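Long-range contacts in putative secreted cellulose binding protein (Streptomyces coelicolor, PDB 4OY7), which cleaves the glycosidic bonds of cellulose oxidatively at a single copper ion, as a lytic polysaccharide monooxygenase of family AA10: residues G2-P7 against F185-D190; S9-C14 against Y77-Y82; G23-T28 against T42-W47; F114-T119 against A170-Q175; S164-D169 against V191-G196. One frame throughout, in Å; residues are numbered along the deposited sequence.

The chain is the catalytic domain of a longer protein: a beta-sandwich with a helical insertion between strands 4-6 and 99-105. Contacts 1, 4 and 5 belong to the sandwich. Contact 1, near the centre of the chain, sets strand 4-6 of one sheet against strand 184-193 of the other; contact 4, its centre about 8 Å away, pairs strand 168-178 with 112-119, and contact 5, about 18 Å from contact 1, closes the far end of hairpin 168-178/184-193. Contacts 2 and 3, centres about 10 Å apart, organise the insertion and both fall, in sequence, between the two segments of contact 1. Contact 1 thus brings the N-terminal segment, next to copper-binding His-1, against a strand close to the C-terminus.

Contact 1 (G2-P7 against F185-D190); sequences GVAMMP and FFSCSD
The ring of Phe-185 is met obliquely by Gly-2 O, which lies 3.8 Å from Phe-185 CD2, while His-1 and Trp-176 bring their rings against it. Its side chain also comes within about 3 Å of the bound copper, so an aromatic hydrocarbon borders the metal that His-1 and His-110 bind. Farther along, small side chains bring the two backbones together. Ser-187 turns OG to a position anti to its own backbone N (chi1 179°), where it accepts from Ala-4 N at 3.0 Å in a nearly straight bond (163°) and also touches Ala-4 CB. Without that oxygen, as with an alanine here, the buried N-H of Ala-4 would probably be left without its acceptor. Ser-189 works in the reverse sense: its OG donates to Pro-7 O at 2.7 Å, arriving from above the carbonyl plane. The cis peptide before Pro-7 bends the chain here, and Pro-7 CB packs 4.3 Å from Ser-189 CB. Val-3, an apolar residue suited to this buried place, rests CG1 on Phe-186 O at 3.6 Å. Strand 4-6 pairs with strand 99-105, where Met-5 and Met-6 form a classic beta bulge opposite Glu-103; strand 184-193 belongs to the other sheet of the sandwich, flanked by strand 168-178, whose Met-174 and Ile-172 also pack against Ala-4 and Pro-7.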
# COMPACT_ATOMS: atom_id res chain seq x y z
N GLY A 2 6.35 -7.06 -2.80
CA GLY A 2 6.54 -5.69 -2.36
C GLY A 2 5.22 -4.95 -2.26
O GLY A 2 4.25 -5.28 -2.96
N VAL A 3 5.22 -3.97 -1.36
CA VAL A 3 4.21 -2.94 -1.28
C VAL A 3 4.95 -1.59 -1.13
O VAL A 3 6.19 -1.56 -1.00
CB VAL A 3 3.27 -3.16 -0.08
CG1 VAL A 3 2.38 -4.38 -0.30
CG2 VAL A 3 4.05 -3.22 1.23
N ALA A 4 4.20 -0.49 -1.17
CA ALA A 4 4.76 0.81 -1.12
C ALA A 4 5.51 1.03 0.21
O ALA A 4 5.03 0.63 1.28
CB ALA A 4 3.68 1.87 -1.28
N MET A 5 6.70 1.63 0.10
CA MET A 5 7.46 2.02 1.28
C MET A 5 7.43 3.53 1.59
O MET A 5 7.58 3.93 2.75
CB MET A 5 8.93 1.57 1.14
CG MET A 5 9.08 0.05 0.99
SD MET A 5 10.75 -0.41 0.46
CE MET A 5 11.57 0.08 1.96
N MET A 6 7.22 4.35 0.57
CA MET A 6 7.18 5.81 0.72
C MET A 6 6.26 6.35 -0.38
O MET A 6 6.61 6.18 -1.56
CB MET A 6 8.58 6.42 0.51
CG MET A 6 9.52 6.29 1.70
SD MET A 6 10.86 7.52 1.75
CE MET A 6 9.91 9.02 1.87
N PRO A 7 5.04 6.86 -0.04
CA PRO A 7 4.34 6.79 1.27
C PRO A 7 3.98 5.35 1.59
O PRO A 7 3.40 4.64 0.75
CB PRO A 7 3.05 7.60 1.03
CG PRO A 7 2.81 7.47 -0.42
CD PRO A 7 4.18 7.49 -1.06
N PHE A 185 0.32 -7.39 -7.00
CA PHE A 185 0.44 -6.92 -5.61
C PHE A 185 -0.46 -5.72 -5.36
O PHE A 185 -0.75 -4.94 -6.26
CB PHE A 185 1.91 -6.63 -5.31
CG PHE A 185 2.75 -7.87 -5.35
CD1 PHE A 185 3.19 -8.40 -6.55
CD2 PHE A 185 2.95 -8.58 -4.19
CE1 PHE A 185 3.91 -9.59 -6.56
CE2 PHE A 185 3.65 -9.76 -4.19
CZ PHE A 185 4.11 -10.26 -5.37
N PHE A 186 -0.89 -5.57 -4.11
CA PHE A 186 -1.90 -4.60 -3.75
C PHE A 186 -1.42 -3.80 -2.56
O PHE A 186 -1.05 -4.37 -1.54
CB PHE A 186 -3.22 -5.33 -3.42
CG PHE A 186 -3.86 -5.96 -4.63
CD1 PHE A 186 -3.40 -7.17 -5.12
CD2 PHE A 186 -4.89 -5.30 -5.33
CE1 PHE A 186 -3.92 -7.71 -6.29
CE2 PHE A 186 -5.42 -5.87 -6.49
CZ PHE A 186 -4.93 -7.07 -6.97
N SER A 187 -1.39 -2.48 -2.73
CA SER A 187 -0.78 -1.61 -1.74
C SER A 187 -1.64 -0.45 -1.36
O SER A 187 -2.06 0.28 -2.24
CB SER A 187 0.54 -1.06 -2.29
OG SER A 187 1.18 -0.17 -1.39
N CYS A 188 -1.82 -0.21 -0.06
CA CYS A 188 -2.68 0.88 0.44
C CYS A 188 -1.92 1.75 1.42
O CYS A 188 -1.41 1.25 2.41
CB CYS A 188 -3.86 0.30 1.17
SG CYS A 188 -5.20 -0.33 0.11
N SER A 189 -1.83 3.04 1.12
CA SER A 189 -1.06 3.98 1.94
C SER A 189 -1.96 5.13 2.41
O SER A 189 -2.50 5.89 1.62
CB SER A 189 0.07 4.55 1.11
OG SER A 189 0.91 3.52 0.62
N ASP A 190 -2.10 5.23 3.73
CA ASP A 190 -2.79 6.34 4.33
C ASP A 190 -1.93 7.59 4.30
O ASP A 190 -0.74 7.55 4.66
CB ASP A 190 -3.14 6.01 5.78
CG ASP A 190 -4.17 4.92 5.87
OD1 ASP A 190 -3.78 3.78 6.13
OD2 ASP A 190 -5.37 5.17 5.62

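Contact 2 (S9-C14 against Y77-Y82); sequences SRTYLC and YDFSAY
Arg-10 and Thr-11, in the first turn of helix 10-18, meet Phe-79 and Tyr-82 within the helical insertion between the first strands of the sandwich, the loop 2 region of AA10 enzymes. The helix starts at Ser-9, the N-cap, whose OG accepts from Tyr-12 N, and the facing segment turns into a short 3-10 stretch through an Asx turn in which Asp-78 OD1 takes the N-H of Ser-80. Between them lies a buried, mostly apolar interface. Thr-11 places CG2 over the centre of the Tyr-82 ring, 3.7 Å from the centroid and 11° off the normal, a well-formed CH-pi contact; the same methyl reaches Phe-79 CD1 at 3.8 Å. A beta-branched residue fits because its two branches do different work: with OG1 between backbone N and carbonyl carbon (chi1 57°), the hydroxyl bonds to Trp-47 O and the methyl is left facing the rings. Arg-10 instead reaches along the rim of Tyr-82. Arg-10 CB sits 4.1 Å from Tyr-82 CD1, at the ring edge, and the chain, extended from CG to NE, carries NH1 to Tyr-82 O, 2.8 Å away and within 1° of the guanidinium plane. Buried as it is, this guanidinium has further partners: NE makes a salt bridge with Asp-190, and Trp-89 adds a cation-pi contact. Cys-14, one helical turn beyond Arg-10 and tied by a disulfide to Cys-32, closes the edge of the tyrosine ring, SG lying 4.4 Å from Tyr-82 CE1.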
# COMPACT_ATOMS: atom_id res chain seq x y z
N SER A 9 2.86 1.71 2.86
CA SER A 9 1.60 1.00 2.90
C SER A 9 1.26 0.63 4.35
O SER A 9 2.09 0.78 5.25
CB SER A 9 1.71 -0.26 2.05
OG SER A 9 2.45 -1.25 2.74
N ARG A 10 0.02 0.18 4.58
CA ARG A 10 -0.41 -0.17 5.95
C ARG A 10 0.46 -1.26 6.57
O ARG A 10 0.90 -1.14 7.73
CB ARG A 10 -1.87 -0.59 5.97
CG ARG A 10 -2.81 0.57 5.72
CD ARG A 10 -4.28 0.18 5.71
NE ARG A 10 -5.05 1.42 5.69
CZ ARG A 10 -6.36 1.51 5.56
NH1 ARG A 10 -7.10 0.41 5.42
NH2 ARG A 10 -6.94 2.71 5.55
N THR A 11 0.68 -2.33 5.83
CA THR A 11 1.51 -3.41 6.37
C THR A 11 2.96 -2.96 6.62
O THR A 11 3.59 -3.38 7.57
CB THR A 11 1.50 -4.68 5.53
OG1 THR A 11 1.93 -4.39 4.19
CG2 THR A 11 0.11 -5.34 5.54
N TYR A 12 3.49 -2.11 5.74
CA TYR A 12 4.86 -1.66 5.89
C TYR A 12 5.00 -0.73 7.09
O TYR A 12 5.85 -0.92 7.91
CB TYR A 12 5.36 -1.00 4.60
CG TYR A 12 6.78 -0.53 4.71
CD1 TYR A 12 7.83 -1.43 4.87
CD2 TYR A 12 7.09 0.83 4.69
CE1 TYR A 12 9.15 -1.00 4.96
CE2 TYR A 12 8.40 1.26 4.78
CZ TYR A 12 9.42 0.36 4.94
OH TYR A 12 10.74 0.83 5.04
N LEU A 13 4.13 0.26 7.19
CA LEU A 13 4.21 1.17 8.33
C LEU A 13 3.92 0.45 9.63
O LEU A 13 4.48 0.79 10.65
CB LEU A 13 3.28 2.36 8.17
CG LEU A 13 3.62 3.34 7.04
CD1 LEU A 13 2.70 4.54 7.04
CD2 LEU A 13 5.07 3.79 7.09
N CYS A 14 3.02 -0.53 9.60
CA CYS A 14 2.72 -1.23 10.82
C CYS A 14 3.90 -2.09 11.26
O CYS A 14 4.21 -2.18 12.46
CB CYS A 14 1.43 -2.02 10.71
SG CYS A 14 -0.07 -0.99 10.91
N TYR A 77 -1.83 -15.32 2.89
CA TYR A 77 -1.84 -14.89 4.27
C TYR A 77 -3.11 -14.10 4.59
O TYR A 77 -3.80 -13.61 3.69
CB TYR A 77 -0.61 -14.01 4.57
CG TYR A 77 0.67 -14.67 4.20
CD1 TYR A 77 1.10 -15.82 4.89
CD2 TYR A 77 1.44 -14.21 3.15
CE1 TYR A 77 2.26 -16.46 4.54
CE2 TYR A 77 2.61 -14.87 2.76
CZ TYR A 77 3.01 -15.99 3.49
OH TYR A 77 4.16 -16.64 3.14
N ASP A 78 -3.36 -13.94 5.89
CA ASP A 78 -4.51 -13.18 6.35
C ASP A 78 -4.10 -11.73 6.46
O ASP A 78 -3.33 -11.38 7.34
CB ASP A 78 -4.99 -13.71 7.70
CG ASP A 78 -6.20 -12.96 8.24
OD1 ASP A 78 -6.56 -11.87 7.72
OD2 ASP A 78 -6.81 -13.46 9.19
N PHE A 79 -4.56 -10.90 5.52
CA PHE A 79 -4.33 -9.45 5.54
C PHE A 79 -5.65 -8.73 5.70
O PHE A 79 -5.72 -7.51 5.52
CB PHE A 79 -3.68 -8.97 4.22
CG PHE A 79 -2.24 -9.37 4.07
CD1 PHE A 79 -1.24 -8.85 4.90
CD2 PHE A 79 -1.88 -10.27 3.07
CE1 PHE A 79 0.08 -9.25 4.74
CE2 PHE A 79 -0.57 -10.68 2.92
CZ PHE A 79 0.42 -10.17 3.75
N SER A 80 -6.68 -9.46 6.10
CA SER A 80 -8.04 -8.92 6.15
C SER A 80 -8.17 -7.68 7.03
O SER A 80 -8.91 -6.74 6.69
CB SER A 80 -9.04 -10.01 6.57
OG SER A 80 -10.38 -9.55 6.54
N ALA A 81 -7.43 -7.66 8.13
CA ALA A 81 -7.50 -6.53 9.08
C ALA A 81 -7.02 -5.20 8.51
O ALA A 81 -7.42 -4.15 9.01
CB ALA A 81 -6.73 -6.84 10.37
N TYR A 82 -6.24 -5.26 7.44
CA TYR A 82 -5.64 -4.09 6.82
C TYR A 82 -6.64 -3.40 5.91
O TYR A 82 -6.37 -2.33 5.42
CB TYR A 82 -4.29 -4.47 6.13
CG TYR A 82 -3.33 -4.98 7.18
CD1 TYR A 82 -2.53 -4.12 7.90
CD2 TYR A 82 -3.30 -6.33 7.52
CE1 TYR A 82 -1.70 -4.57 8.90
CE2 TYR A 82 -2.48 -6.79 8.53
CZ TYR A 82 -1.67 -5.91 9.23
OH TYR A 82 -0.87 -6.33 10.27

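Contact 3 (G23-T28 against T42-W47); sequences GALDPT and TALYNW
Leu-25 points its side chain at Leu-44 and Tyr-45 of the short helix 42-45 and can be followed outward atom by atom. From CB the chain turns so that CG stands anti to the carbonyl carbon (chi1 -68°), which directs the branch at the helix. Leu-25 CG itself approaches Tyr-45 OH at 4.1 Å. Beyond it the two methyls part company. CD1 rides over one face of the Tyr-45 ring, 4.0 Å from the centroid and displaced toward the rim at CZ, making a CH-pi contact, and it also meets Leu-44 CB at 3.9 Å. CD2 reaches the same Leu-44 CB from 4.2 Å. A branched aliphatic tip is well matched to this place, since CD1 can lie on the ring and against Leu-44 at once, with CD2 alongside the same CB.

The phenol oxygen is used at the edge of the ring: Tyr-45 OH donates to Gly-23 O at 2.6 Å, with the acceptor near the ring plane. The tyrosine is therefore held by its hydroxyl and flanked on a face by Leu-25. At Gly-23 the backbone adopts a positive phi (92°), in which a CB would press against the carbonyl oxygen of the preceding residue, so the absence of a side chain suits the turn.

At its end the helix is finished by Asn-46, whose N and ND2 reach Thr-42 O from opposite faces of that carbonyl. Leu-25 also packs on Ala-18 of helix 10-18, so the loop 23-28 lies in contact with both helix 10-18 and helix 42-45 near the surface, an arrangement that belongs to the helical loop 2 region of AA10 lytic polysaccharide monooxygenases.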
# COMPACT_ATOMS: atom_id res chain seq x y z
N GLY A 23 12.77 -9.47 17.08
CA GLY A 23 11.81 -10.00 16.12
C GLY A 23 10.38 -10.10 16.65
O GLY A 23 9.47 -10.37 15.88
N ALA A 24 10.19 -9.87 17.95
CA ALA A 24 8.84 -9.74 18.50
C ALA A 24 8.19 -8.53 17.85
O ALA A 24 8.88 -7.62 17.40
CB ALA A 24 8.88 -9.56 20.00
N LEU A 25 6.87 -8.53 17.80
CA LEU A 25 6.12 -7.43 17.22
C LEU A 25 5.33 -6.71 18.28
O LEU A 25 4.41 -7.28 18.85
CB LEU A 25 5.21 -7.97 16.13
CG LEU A 25 5.99 -8.51 14.92
CD1 LEU A 25 5.07 -9.39 14.10
CD2 LEU A 25 6.58 -7.40 14.07
N ASP A 26 5.69 -5.45 18.55
CA ASP A 26 5.05 -4.66 19.61
C ASP A 26 4.60 -3.29 19.12
O ASP A 26 5.26 -2.30 19.36
CB ASP A 26 5.99 -4.51 20.78
CG ASP A 26 5.31 -3.88 21.98
OD1 ASP A 26 4.14 -4.24 22.25
OD2 ASP A 26 5.95 -3.06 22.67
N PRO A 27 3.47 -3.25 18.41
CA PRO A 27 3.00 -1.97 17.87
C PRO A 27 2.46 -1.07 18.96
O PRO A 27 1.94 -1.56 19.96
CB PRO A 27 1.88 -2.37 16.92
CG PRO A 27 1.45 -3.73 17.33
CD PRO A 27 2.61 -4.38 18.01
N THR A 28 2.61 0.24 18.77
CA THR A 28 1.98 1.21 19.66
C THR A 28 0.80 1.91 18.97
O THR A 28 -0.07 2.44 19.62
CB THR A 28 2.98 2.25 20.20
OG1 THR A 28 3.62 2.91 19.13
CG2 THR A 28 4.03 1.57 21.06
N THR A 42 2.07 -13.00 11.30
CA THR A 42 2.52 -13.49 9.99
C THR A 42 2.41 -12.41 8.91
O THR A 42 3.26 -12.31 8.02
CB THR A 42 1.71 -14.74 9.59
OG1 THR A 42 1.93 -15.76 10.56
CG2 THR A 42 2.11 -15.26 8.19
N ALA A 43 1.34 -11.61 8.98
CA ALA A 43 1.15 -10.47 8.07
C ALA A 43 2.29 -9.47 8.10
O ALA A 43 2.65 -8.93 7.07
CB ALA A 43 -0.16 -9.76 8.35
N LEU A 44 2.80 -9.15 9.29
CA LEU A 44 3.91 -8.21 9.42
C LEU A 44 5.27 -8.80 9.06
O LEU A 44 6.15 -8.09 8.55
CB LEU A 44 3.94 -7.60 10.82
CG LEU A 44 2.65 -6.85 11.17
CD1 LEU A 44 2.78 -6.25 12.56
CD2 LEU A 44 2.37 -5.77 10.15
N TYR A 45 5.49 -10.09 9.34
CA TYR A 45 6.72 -10.72 8.88
C TYR A 45 6.72 -10.79 7.35
O TYR A 45 7.77 -10.74 6.74
CB TYR A 45 6.88 -12.11 9.46
CG TYR A 45 7.14 -12.11 10.94
CD1 TYR A 45 8.23 -11.42 11.49
CD2 TYR A 45 6.31 -12.81 11.80
CE1 TYR A 45 8.47 -11.46 12.87
CE2 TYR A 45 6.53 -12.83 13.17
CZ TYR A 45 7.61 -12.17 13.69
OH TYR A 45 7.81 -12.20 15.07
N ASN A 46 5.52 -10.89 6.77
CA ASN A 46 5.35 -10.95 5.30
C ASN A 46 4.63 -9.73 4.76
O ASN A 46 3.81 -9.84 3.90
CB ASN A 46 4.56 -12.20 4.93
CG ASN A 46 5.33 -13.47 5.22
OD1 ASN A 46 6.23 -13.86 4.45
ND2 ASN A 46 4.96 -14.14 6.28
N TRP A 47 4.99 -8.56 5.28
CA TRP A 47 4.34 -7.30 4.92
C TRP A 47 4.29 -6.98 3.41
O TRP A 47 3.39 -6.26 2.95
CB TRP A 47 5.04 -6.17 5.68
CG TRP A 47 6.51 -6.03 5.41
CD1 TRP A 47 7.53 -6.59 6.11
CD2 TRP A 47 7.13 -5.26 4.36
NE1 TRP A 47 8.74 -6.22 5.58
CE2 TRP A 47 8.52 -5.40 4.51
CE3 TRP A 47 6.64 -4.48 3.30
CZ2 TRP A 47 9.43 -4.79 3.64
CZ3 TRP A 47 7.55 -3.85 2.46
CH2 TRP A 47 8.93 -4.02 2.64

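Contact 4 (F114-T119 against A170-Q175); sequences FRVYLT and ALIFMQ
Strands 114-119 and 170-175 run antiparallel (159° between their directions), with Arg-115/Gln-175 and Tyr-117/Phe-173 as hydrogen-bonded pairs, and Val-116/Met-174 and Leu-118/Ile-172 as non-hydrogen-bonded ones. Arg-115 N to Gln-175 O, at 2.8 Å, is almost perfectly straight. At the end of the pairing Thr-119 N still bonds to Leu-171 O, but the return bond goes to a side chain: a chi1 of 56° tucks Thr-119 OG1 over the backbone, where it accepts from Leu-171 N at 2.9 Å. A valine in place of Thr-119 would lose this oxygen and would probably leave Leu-171 N without its partner.

The side chains divide by face. On one, Tyr-117 CD1 lies 3.4 Å from Phe-173 CD2, the two rings side by side and oblique, planes at 39°. Beyond them a water accepts from Arg-115 NH1, donates to Gln-175 OE1 at 2.6 Å and bonds to Tyr-117 OH; Arg-115 NH1 also bonds to Gly-57 O, and Gln-175 NE2 to Arg-58 O. On the other, hydrocarbon suits a buried face: Val-116 CG1 meets Ile-172 CG2 at 3.9 Å, and Leu-118 CD1 meets Ile-172 CG1 at 3.8 Å.

This second face looks into the sandwich, where Met-174 packs on Val-102 and Tyr-104 of strand 99-105; within the sheet, strand 134-141 flanks 112-119, and strand 184-193 flanks 168-178.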
# COMPACT_ATOMS: atom_id res chain seq x y z
N PHE A 114 3.25 -0.16 -12.30
CA PHE A 114 2.64 0.27 -11.07
C PHE A 114 1.51 1.23 -11.39
O PHE A 114 1.74 2.34 -11.93
CB PHE A 114 3.69 0.93 -10.20
CG PHE A 114 4.75 -0.01 -9.74
CD1 PHE A 114 5.91 -0.20 -10.48
CD2 PHE A 114 4.61 -0.71 -8.55
CE1 PHE A 114 6.91 -1.08 -10.06
CE2 PHE A 114 5.59 -1.60 -8.13
CZ PHE A 114 6.74 -1.79 -8.87
N ARG A 115 0.29 0.82 -11.08
CA ARG A 115 -0.90 1.65 -11.30
C ARG A 115 -1.18 2.34 -10.01
O ARG A 115 -1.50 1.66 -9.01
CB ARG A 115 -2.08 0.77 -11.70
CG ARG A 115 -1.90 0.10 -13.04
CD ARG A 115 -2.97 -0.90 -13.34
NE ARG A 115 -2.73 -1.66 -14.57
CZ ARG A 115 -3.50 -2.64 -14.99
NH1 ARG A 115 -4.61 -2.98 -14.31
NH2 ARG A 115 -3.19 -3.26 -16.13
N VAL A 116 -1.11 3.66 -10.04
CA VAL A 116 -1.19 4.48 -8.83
C VAL A 116 -2.50 5.28 -8.82
O VAL A 116 -2.79 6.03 -9.75
CB VAL A 116 0.02 5.43 -8.73
CG1 VAL A 116 -0.08 6.30 -7.48
CG2 VAL A 116 1.36 4.66 -8.79
N TYR A 117 -3.26 5.13 -7.74
CA TYR A 117 -4.59 5.75 -7.57
C TYR A 117 -4.72 6.58 -6.30
O TYR A 117 -4.12 6.26 -5.27
CB TYR A 117 -5.70 4.69 -7.52
CG TYR A 117 -5.75 3.66 -8.63
CD1 TYR A 117 -4.84 2.61 -8.68
CD2 TYR A 117 -6.74 3.70 -9.58
CE1 TYR A 117 -4.92 1.64 -9.68
CE2 TYR A 117 -6.84 2.75 -10.58
CZ TYR A 117 -5.93 1.70 -10.62
OH TYR A 117 -6.05 0.77 -11.66
N LEU A 118 -5.55 7.61 -6.35
CA LEU A 118 -5.78 8.46 -5.16
C LEU A 118 -7.27 8.57 -4.90
O LEU A 118 -8.05 8.73 -5.82
CB LEU A 118 -5.21 9.84 -5.39
CG LEU A 118 -5.32 10.88 -4.28
CD1 LEU A 118 -4.52 10.49 -3.04
CD2 LEU A 118 -4.86 12.22 -4.84
N THR A 119 -7.65 8.44 -3.64
CA THR A 119 -9.02 8.61 -3.24
C THR A 119 -9.49 10.01 -3.60
O THR A 119 -8.78 10.99 -3.47
CB THR A 119 -9.25 8.30 -1.75
OG1 THR A 119 -8.38 9.10 -0.93
CG2 THR A 119 -9.04 6.82 -1.50
N ALA A 170 -6.54 10.99 2.96
CA ALA A 170 -6.76 10.34 1.67
C ALA A 170 -6.03 9.00 1.74
O ALA A 170 -5.40 8.68 2.72
CB ALA A 170 -6.24 11.22 0.54
N LEU A 171 -6.09 8.22 0.67
CA LEU A 171 -5.32 6.99 0.60
C LEU A 171 -4.79 6.84 -0.83
O LEU A 171 -5.46 7.18 -1.81
CB LEU A 171 -6.21 5.84 1.00
CG LEU A 171 -5.67 4.42 0.95
CD1 LEU A 171 -6.53 3.63 1.94
CD2 LEU A 171 -5.77 3.85 -0.46
N ILE A 172 -3.55 6.37 -0.95
CA ILE A 172 -2.98 6.03 -2.25
C ILE A 172 -2.96 4.52 -2.37
O ILE A 172 -2.32 3.84 -1.57
CB ILE A 172 -1.55 6.61 -2.42
CG1 ILE A 172 -1.61 8.14 -2.51
CG2 ILE A 172 -0.86 6.07 -3.66
CD1 ILE A 172 -0.28 8.82 -2.29
N PHE A 173 -3.65 4.02 -3.38
CA PHE A 173 -3.71 2.58 -3.68
C PHE A 173 -2.88 2.31 -4.91
O PHE A 173 -2.96 3.06 -5.90
CB PHE A 173 -5.15 2.15 -3.98
CG PHE A 173 -5.24 0.81 -4.63
CD1 PHE A 173 -4.93 -0.36 -3.92
CD2 PHE A 173 -5.62 0.70 -5.96
CE1 PHE A 173 -5.02 -1.59 -4.54
CE2 PHE A 173 -5.68 -0.54 -6.58
CZ PHE A 173 -5.34 -1.68 -5.87
N MET A 174 -2.04 1.27 -4.83
CA MET A 174 -1.24 0.86 -5.98
C MET A 174 -1.46 -0.60 -6.29
O MET A 174 -1.58 -1.44 -5.36
CB MET A 174 0.24 1.10 -5.76
CG MET A 174 0.57 2.45 -5.19
SD MET A 174 2.36 2.74 -5.20
CE MET A 174 2.42 4.14 -4.10
N GLN A 175 -1.56 -0.88 -7.57
CA GLN A 175 -1.63 -2.25 -8.07
C GLN A 175 -0.40 -2.47 -8.94
O GLN A 175 -0.15 -1.74 -9.92
CB GLN A 175 -2.92 -2.53 -8.83
CG GLN A 175 -3.17 -4.00 -9.06
CD GLN A 175 -4.53 -4.27 -9.68
OE1 GLN A 175 -5.44 -3.44 -9.58
NE2 GLN A 175 -4.69 -5.45 -10.29
O HOH W 1 -6.06 -2.03 -11.73

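Contact 5 (S164-D169 against V191-G196); sequences SGRSGD and VVFDGG
Arg-166 and Phe-193 make the compact side of this contact. Arg-166 CB sits over one face of the Phe-193 ring, 4.0 Å from its centroid and 20° off the normal, a CH-pi contact. Past CB the chain bends twice, so that it folds back and the guanidinium turns a face toward Phe-193 CE2 while NH2 bonds to Thr-119 O. A long, flexible arginine suits the place: its hydrocarbon base covers the aromatic ring and its charged end reaches a backbone carbonyl of strand 112-119. Phe-193, largely buried, also packs on Leu-118, Ala-170 and Leu-94.

The two segments form the open end of the beta hairpin of strands 168-178 and 184-193, which pair antiparallel here. Phe-193 N donates to Gly-168 O at 2.9 Å in a nearly straight bond. Gly-168 has a positive phi, which a residue without a side chain accommodates easily. Asp-169 and Val-192 follow as a non-hydrogen-bonded pair; Asp-169 OD1 lies against Val-192 CB at 3.5 Å and has a weak, long ion pair with Arg-91.

On the loose side the return bond from Gly-168 N to Phe-193 O is long (3.4 Å), bent and weak. Water does much of the joining instead. One molecule accepts from Gly-168 N at 3.0 Å and donates to Phe-193 O; a second donates to both Arg-166 O and Phe-193 O, at 2.8 Å from the latter. Beside them the exposed Ser-167 turns its side chain away, and Ser-167 CA makes a CA-H...O contact with Phe-193 O, at 3.4 Å.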
# COMPACT_ATOMS: atom_id res chain seq x y z
N SER A 164 -2.90 19.33 -6.84
CA SER A 164 -3.26 20.52 -6.07
C SER A 164 -4.71 20.48 -5.63
O SER A 164 -5.49 19.64 -6.10
CB SER A 164 -3.07 21.76 -6.92
OG SER A 164 -1.71 21.93 -7.23
N GLY A 165 -5.06 21.38 -4.70
CA GLY A 165 -6.44 21.54 -4.25
C GLY A 165 -6.93 20.46 -3.31
O GLY A 165 -8.13 20.32 -3.13
N ARG A 166 -6.02 19.70 -2.72
CA ARG A 166 -6.39 18.64 -1.80
C ARG A 166 -6.05 18.98 -0.35
O ARG A 166 -5.08 19.71 -0.05
CB ARG A 166 -5.73 17.31 -2.23
CG ARG A 166 -6.13 16.85 -3.64
CD ARG A 166 -7.63 16.59 -3.76
NE ARG A 166 -8.00 15.57 -2.80
CZ ARG A 166 -8.05 14.27 -3.04
NH1 ARG A 166 -7.85 13.75 -4.27
NH2 ARG A 166 -8.35 13.45 -2.04
N SER A 167 -6.87 18.44 0.55
CA SER A 167 -6.66 18.61 1.98
C SER A 167 -7.20 17.42 2.73
O SER A 167 -7.96 16.65 2.16
CB SER A 167 -7.34 19.88 2.45
OG SER A 167 -8.76 19.76 2.39
N GLY A 168 -6.79 17.28 3.99
CA GLY A 168 -7.28 16.22 4.85
C GLY A 168 -6.79 14.84 4.43
O GLY A 168 -5.86 14.69 3.62
N ASP A 169 -7.42 13.82 5.00
CA ASP A 169 -6.96 12.45 4.82
C ASP A 169 -7.32 11.95 3.43
O ASP A 169 -8.31 12.38 2.83
CB ASP A 169 -7.63 11.52 5.85
CG ASP A 169 -7.12 11.71 7.27
OD1 ASP A 169 -6.01 12.24 7.47
OD2 ASP A 169 -7.83 11.25 8.21
N VAL A 191 -2.53 8.70 3.88
CA VAL A 191 -1.81 9.98 3.77
C VAL A 191 -2.72 11.09 4.29
O VAL A 191 -3.94 10.88 4.48
CB VAL A 191 -1.37 10.29 2.33
CG1 VAL A 191 -0.56 9.12 1.78
CG2 VAL A 191 -2.55 10.64 1.43
N VAL A 192 -2.13 12.24 4.55
CA VAL A 192 -2.91 13.45 4.85
C VAL A 192 -2.26 14.61 4.13
O VAL A 192 -1.04 14.76 4.17
CB VAL A 192 -3.08 13.71 6.37
CG1 VAL A 192 -1.74 13.75 7.08
CG2 VAL A 192 -3.86 14.98 6.63
N PHE A 193 -3.09 15.41 3.46
CA PHE A 193 -2.64 16.59 2.74
C PHE A 193 -2.73 17.78 3.69
O PHE A 193 -3.68 18.61 3.63
CB PHE A 193 -3.46 16.83 1.48
CG PHE A 193 -3.26 15.80 0.40
CD1 PHE A 193 -2.09 15.78 -0.37
CD2 PHE A 193 -4.24 14.86 0.13
CE1 PHE A 193 -1.94 14.84 -1.37
CE2 PHE A 193 -4.09 13.92 -0.87
CZ PHE A 193 -2.92 13.91 -1.61
N ASP A 194 -1.74 17.90 4.57
CA ASP A 194 -1.69 19.00 5.54
C ASP A 194 -0.42 19.83 5.44
O ASP A 194 -0.18 20.70 6.28
CB ASP A 194 -1.88 18.49 6.96
CG ASP A 194 -0.75 17.57 7.42
OD1 ASP A 194 0.16 17.22 6.62
OD2 ASP A 194 -0.80 17.17 8.62
N GLY A 195 0.41 19.59 4.43
CA GLY A 195 1.69 20.28 4.33
C GLY A 195 1.64 21.63 3.63
O GLY A 195 0.62 21.99 3.01
N GLY A 196 2.75 22.36 3.76
CA GLY A 196 3.02 23.64 3.08
C GLY A 196 2.27 24.76 3.75
O GLY A 196 2.38 25.94 3.39
OXT GLY A 196 1.52 24.48 4.70
O HOH W 2 -3.57 20.89 2.03
O HOH W 3 -5.38 18.74 6.14